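Local coordinates for protein extracellular ligand-binding receptor (Verminephrobacter eiseniae, PDB 4M88) that probably binds an amino acid or similar small solute outside the cell and delivers it to an ABC transporter, at residues 137-150 and 168-182. Sequence-based numbering, arbitrary orientation.
Sequences QMLGMSKLATLYQD and VPGGKIELNGVKSGP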
loop_
_atom_site.group_PDB
_atom_site.type_symbol
_atom_site.label_atom_id
_atom_site.label_comp_id
_atom_site.label_asym_id
_atom_site.label_seq_id
_atom_site.Cartn_x
_atom_site.Cartn_y
_atom_site.Cartn_z
ATOM N N GLN A 137 18.172 8.175 11.983
ATOM C CA GLN A 137 19.555 8.518 12.276
ATOM C C GLN A 137 19.950 9.925 11.843
ATOM O O GLN A 137 20.740 10.578 12.511
ATOM C CB GLN A 137 20.508 7.510 11.659
ATOM C CG GLN A 137 20.685 6.309 12.526
ATOM C CD GLN A 137 22.025 5.669 12.335
ATOM O OE1 GLN A 137 22.448 5.432 11.209
ATOM N NE2 GLN A 137 22.715 5.396 13.437
HETATM N N MSE A 138 19.414 10.388 10.719
HETATM C CA MSE A 138 19.721 11.735 10.256
HETATM C C MSE A 138 19.017 12.786 11.117
HETATM O O MSE A 138 19.380 13.960 11.091
HETATM C CB MSE A 138 19.354 11.886 8.782
HETATM C CG MSE A 138 20.078 10.889 7.903
HETATM SE SE MSE A 138 19.912 11.258 5.993
HETATM C CE MSE A 138 18.007 10.943 5.740
ATOM N N LEU A 139 18.020 12.364 11.892
ATOM C CA LEU A 139 17.391 13.269 12.856
ATOM C C LEU A 139 18.152 13.250 14.174
ATOM O O LEU A 139 17.752 13.890 15.149
ATOM C CB LEU A 139 15.924 12.896 13.095
ATOM C CG LEU A 139 15.051 12.816 11.845
ATOM C CD1 LEU A 139 13.602 12.452 12.195
ATOM C CD2 LEU A 139 15.102 14.115 11.083
ATOM N N GLY A 140 19.243 12.489 14.210
ATOM C CA GLY A 140 20.093 12.443 15.390
ATOM C C GLY A 140 19.622 11.456 16.437
ATOM O O GLY A 140 20.042 11.515 17.591
HETATM N N MSE A 141 18.749 10.535 16.047
HETATM C CA MSE A 141 18.184 9.604 17.017
HETATM C C MSE A 141 19.094 8.412 17.293
HETATM O O MSE A 141 19.696 7.853 16.374
HETATM C CB MSE A 141 16.808 9.122 16.559
HETATM C CG MSE A 141 15.813 10.248 16.443
HETATM SE SE MSE A 141 14.104 9.686 15.704
HETATM C CE MSE A 141 13.183 11.401 15.784
ATOM N N SER A 142 19.175 8.035 18.566
ATOM C CA SER A 142 19.920 6.860 18.991
ATOM C C SER A 142 19.000 5.861 19.701
ATOM O O SER A 142 19.416 4.751 20.021
ATOM C CB SER A 142 21.072 7.271 19.912
ATOM O OG SER A 142 20.592 7.983 21.039
ATOM N N LYS A 143 17.755 6.255 19.957
ATOM C CA LYS A 143 16.790 5.341 20.556
ATOM C C LYS A 143 15.419 5.432 19.893
ATOM O O LYS A 143 14.798 6.501 19.858
ATOM C CB LYS A 143 16.663 5.572 22.060
ATOM C CG LYS A 143 15.675 4.625 22.720
ATOM C CD LYS A 143 15.765 4.684 24.238
ATOM C CE LYS A 143 14.885 3.615 24.866
ATOM N NZ LYS A 143 15.149 3.423 26.316
ATOM N N LEU A 144 14.958 4.297 19.373
ATOM C CA LEU A 144 13.695 4.209 18.641
ATOM C C LEU A 144 12.763 3.220 19.314
ATOM O O LEU A 144 13.206 2.172 19.778
ATOM C CB LEU A 144 13.952 3.710 17.224
ATOM C CG LEU A 144 14.236 4.721 16.121
ATOM C CD1 LEU A 144 14.535 3.998 14.803
ATOM C CD2 LEU A 144 13.043 5.657 15.958
ATOM N N ALA A 145 11.476 3.547 19.369
ATOM C CA ALA A 145 10.471 2.589 19.810
ATOM C C ALA A 145 9.596 2.234 18.613
ATOM O O ALA A 145 9.416 3.050 17.711
ATOM C CB ALA A 145 9.617 3.177 20.917
ATOM N N THR A 146 9.055 1.021 18.598
ATOM C CA THR A 146 8.092 0.630 17.564
ATOM C C THR A 146 6.823 0.147 18.248
ATOM O O THR A 146 6.890 -0.667 19.167
ATOM C CB THR A 146 8.614 -0.507 16.680
ATOM O OG1 THR A 146 9.856 -0.124 16.078
ATOM C CG2 THR A 146 7.592 -0.857 15.584
ATOM N N LEU A 147 5.679 0.671 17.816
ATOM C CA LEU A 147 4.375 0.177 18.268
ATOM C C LEU A 147 3.803 -0.659 17.139
ATOM O O LEU A 147 3.639 -0.148 16.035
ATOM C CB LEU A 147 3.445 1.348 18.554
ATOM C CG LEU A 147 1.984 1.008 18.881
ATOM C CD1 LEU A 147 1.912 0.175 20.163
ATOM C CD2 LEU A 147 1.149 2.277 19.038
ATOM N N TYR A 148 3.514 -1.943 17.373
ATOM C CA TYR A 148 3.019 -2.764 16.260
ATOM C C TYR A 148 1.853 -3.656 16.663
ATOM O O TYR A 148 1.754 -4.081 17.806
ATOM C CB TYR A 148 4.153 -3.586 15.620
ATOM C CG TYR A 148 4.673 -4.710 16.482
ATOM C CD1 TYR A 148 4.293 -6.024 16.234
ATOM C CD2 TYR A 148 5.540 -4.460 17.537
ATOM C CE1 TYR A 148 4.752 -7.059 17.011
ATOM C CE2 TYR A 148 6.012 -5.499 18.327
ATOM C CZ TYR A 148 5.613 -6.797 18.043
ATOM O OH TYR A 148 6.061 -7.850 18.804
ATOM N N GLN A 149 0.951 -3.916 15.725
ATOM C CA GLN A 149 -0.210 -4.736 16.064
ATOM C C GLN A 149 0.188 -6.203 16.058
ATOM O O GLN A 149 0.975 -6.636 15.213
ATOM C CB GLN A 149 -1.377 -4.509 15.105
ATOM C CG GLN A 149 -2.656 -5.254 15.539
ATOM C CD GLN A 149 -3.819 -5.064 14.590
ATOM O OE1 GLN A 149 -3.960 -4.019 13.961
ATOM N NE2 GLN A 149 -4.663 -6.082 14.481
ATOM N N ASP A 150 -0.377 -6.953 17.002
ATOM C CA ASP A 150 -0.125 -8.381 17.149
ATOM C C ASP A 150 -0.843 -9.159 16.051
ATOM O O ASP A 150 -1.921 -9.727 16.261
ATOM C CB ASP A 150 -0.570 -8.847 18.537
ATOM C CG ASP A 150 -0.181 -10.282 18.826
ATOM O OD1 ASP A 150 0.587 -10.867 18.032
ATOM O OD2 ASP A 150 -0.636 -10.816 19.856
ATOM N N VAL A 168 22.140 -0.559 10.386
ATOM C CA VAL A 168 22.207 0.794 9.822
ATOM C C VAL A 168 23.607 1.360 9.920
ATOM O O VAL A 168 24.236 1.278 10.978
ATOM C CB VAL A 168 21.191 1.787 10.413
ATOM C CG1 VAL A 168 19.883 1.611 9.717
ATOM C CG2 VAL A 168 21.060 1.630 11.921
ATOM N N PRO A 169 24.099 1.934 8.811
ATOM C CA PRO A 169 25.509 2.308 8.675
ATOM C C PRO A 169 25.940 3.498 9.503
ATOM O O PRO A 169 27.125 3.795 9.498
ATOM C CB PRO A 169 25.633 2.674 7.194
ATOM C CG PRO A 169 24.288 3.095 6.800
ATOM C CD PRO A 169 23.335 2.239 7.591
ATOM N N GLY A 170 25.026 4.177 10.183
ATOM C CA GLY A 170 25.425 5.340 10.953
ATOM C C GLY A 170 25.895 4.957 12.341
ATOM O O GLY A 170 26.575 5.734 13.007
ATOM N N GLY A 171 25.533 3.755 12.777
ATOM C CA GLY A 171 25.951 3.275 14.080
ATOM C C GLY A 171 24.806 2.671 14.864
ATOM O O GLY A 171 23.734 2.417 14.317
ATOM N N LYS A 172 25.033 2.467 16.159
ATOM C CA LYS A 172 24.086 1.766 17.020
ATOM C C LYS A 172 22.856 2.590 17.396
ATOM O O LYS A 172 22.969 3.712 17.888
ATOM C CB LYS A 172 24.780 1.280 18.295
ATOM C CG LYS A 172 25.651 0.063 18.104
ATOM C CD LYS A 172 25.721 -0.755 19.384
ATOM C CE LYS A 172 26.596 -0.095 20.436
ATOM N NZ LYS A 172 26.909 -1.031 21.559
ATOM N N ILE A 173 21.685 2.017 17.152
ATOM C CA ILE A 173 20.433 2.566 17.654
ATOM C C ILE A 173 19.841 1.552 18.609
ATOM O O ILE A 173 19.777 0.359 18.289
ATOM C CB ILE A 173 19.410 2.782 16.529
ATOM C CG1 ILE A 173 19.907 3.835 15.545
ATOM C CG2 ILE A 173 18.060 3.226 17.100
ATOM C CD1 ILE A 173 18.975 4.006 14.384
ATOM N N GLU A 174 19.412 2.008 19.782
ATOM C CA GLU A 174 18.708 1.122 20.695
ATOM C C GLU A 174 17.263 1.046 20.254
ATOM O O GLU A 174 16.633 2.075 19.997
ATOM C CB GLU A 174 18.784 1.625 22.135
ATOM C CG GLU A 174 18.000 0.758 23.109
ATOM C CD GLU A 174 17.984 1.320 24.518
ATOM O OE1 GLU A 174 18.618 2.373 24.747
ATOM O OE2 GLU A 174 17.331 0.707 25.392
ATOM N N LEU A 175 16.735 -0.167 20.155
ATOM C CA LEU A 175 15.369 -0.343 19.679
ATOM C C LEU A 175 14.489 -1.040 20.711
ATOM O O LEU A 175 14.876 -2.066 21.259
ATOM C CB LEU A 175 15.380 -1.150 18.374
ATOM C CG LEU A 175 14.016 -1.587 17.837
ATOM C CD1 LEU A 175 13.233 -0.388 17.305
ATOM C CD2 LEU A 175 14.192 -2.647 16.758
ATOM N N ASN A 176 13.308 -0.488 20.979
ATOM C CA ASN A 176 12.325 -1.189 21.799
ATOM C C ASN A 176 11.063 -1.413 20.993
ATOM O O ASN A 176 10.619 -0.517 20.289
ATOM C CB ASN A 176 11.988 -0.391 23.058
ATOM C CG ASN A 176 13.143 -0.327 24.026
ATOM O OD1 ASN A 176 13.917 -1.276 24.147
ATOM N ND2 ASN A 176 13.272 0.792 24.720
ATOM N N GLY A 177 10.486 -2.604 21.081
ATOM C CA GLY A 177 9.284 -2.881 20.306
ATOM C C GLY A 177 8.151 -3.273 21.220
ATOM O O GLY A 177 8.299 -4.180 22.045
ATOM N N VAL A 178 7.027 -2.589 21.077
ATOM C CA VAL A 178 5.878 -2.807 21.949
ATOM C C VAL A 178 4.707 -3.333 21.137
ATOM O O VAL A 178 4.231 -2.671 20.223
ATOM C CB VAL A 178 5.480 -1.515 22.660
ATOM C CG1 VAL A 178 4.249 -1.737 23.508
ATOM C CG2 VAL A 178 6.636 -1.024 23.532
ATOM N N LYS A 179 4.257 -4.540 21.461
ATOM C CA LYS A 179 3.167 -5.167 20.728
ATOM C C LYS A 179 1.846 -4.739 21.353
ATOM O O LYS A 179 1.773 -4.507 22.562
ATOM C CB LYS A 179 3.315 -6.691 20.802
ATOM C CG LYS A 179 2.452 -7.461 19.823
ATOM C CD LYS A 179 2.816 -8.943 19.797
ATOM C CE LYS A 179 2.671 -9.581 21.167
ATOM N NZ LYS A 179 2.793 -11.076 21.104
ATOM N N SER A 180 0.796 -4.646 20.545
ATOM C CA SER A 180 -0.518 -4.269 21.070
ATOM C C SER A 180 -1.651 -4.932 20.301
ATOM O O SER A 180 -1.547 -5.154 19.091
ATOM C CB SER A 180 -0.708 -2.749 21.018
ATOM O OG SER A 180 -1.957 -2.388 21.593
ATOM N N GLY A 181 -2.731 -5.241 21.011
ATOM C CA GLY A 181 -3.971 -5.625 20.367
ATOM C C GLY A 181 -4.578 -4.387 19.740
ATOM O O GLY A 181 -4.169 -3.272 20.039
ATOM N N PRO A 182 -5.572 -4.573 18.867
ATOM C CA PRO A 182 -6.049 -3.411 18.115
ATOM C C PRO A 182 -7.061 -2.553 18.884
ATOM O O PRO A 182 -7.345 -1.434 18.455
ATOM C CB PRO A 182 -6.693 -4.046 16.882
ATOM C CG PRO A 182 -7.168 -5.385 17.360
ATOM C CD PRO A 182 -6.189 -5.834 18.423
#
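E174 N donates to S142 O (2.8 Å), the first of eight backbone bonds that run from S142 to D150 along the parallel strands 143-149 and 174-180, a beta-alpha-beta unit with helix 152-166 as crossover. In this periplasmic-binding-protein fold 174-180 is an outermost strand. L144, T146 and Y148 spend both N-H and C=O on 174-180, whereas A145 and L147 turn theirs to strand 201-205. V178 N to T146 O is short and nearly straight (2.7 Å, 177°). T146 OG1 is buried with no polar partner, 3.6 Å from L175 CD1; the side chain also packs on M158 and V161 of helix 152-166. K143, fully extended, hydrogen-bonds through NZ to L197 O, and its salt bridge to E174 OE2 is long (3.6 Å). Beside G177, which has no side chain, the Y148 ring leans across the neighbouring strand, CG lying between backbone N and carbonyl carbon (chi1 70°). K179 CA sits over one face, a CH-pi contact, and K179 CB lies 3.6 Å from Y148 CZ. A serine in place of Y148 would probably leave K179's aliphatic chain without its flat support, freer to turn from D150. That lysine bends at chi3, bringing NZ 3.7 Å from D150 OD2, a long salt bridge.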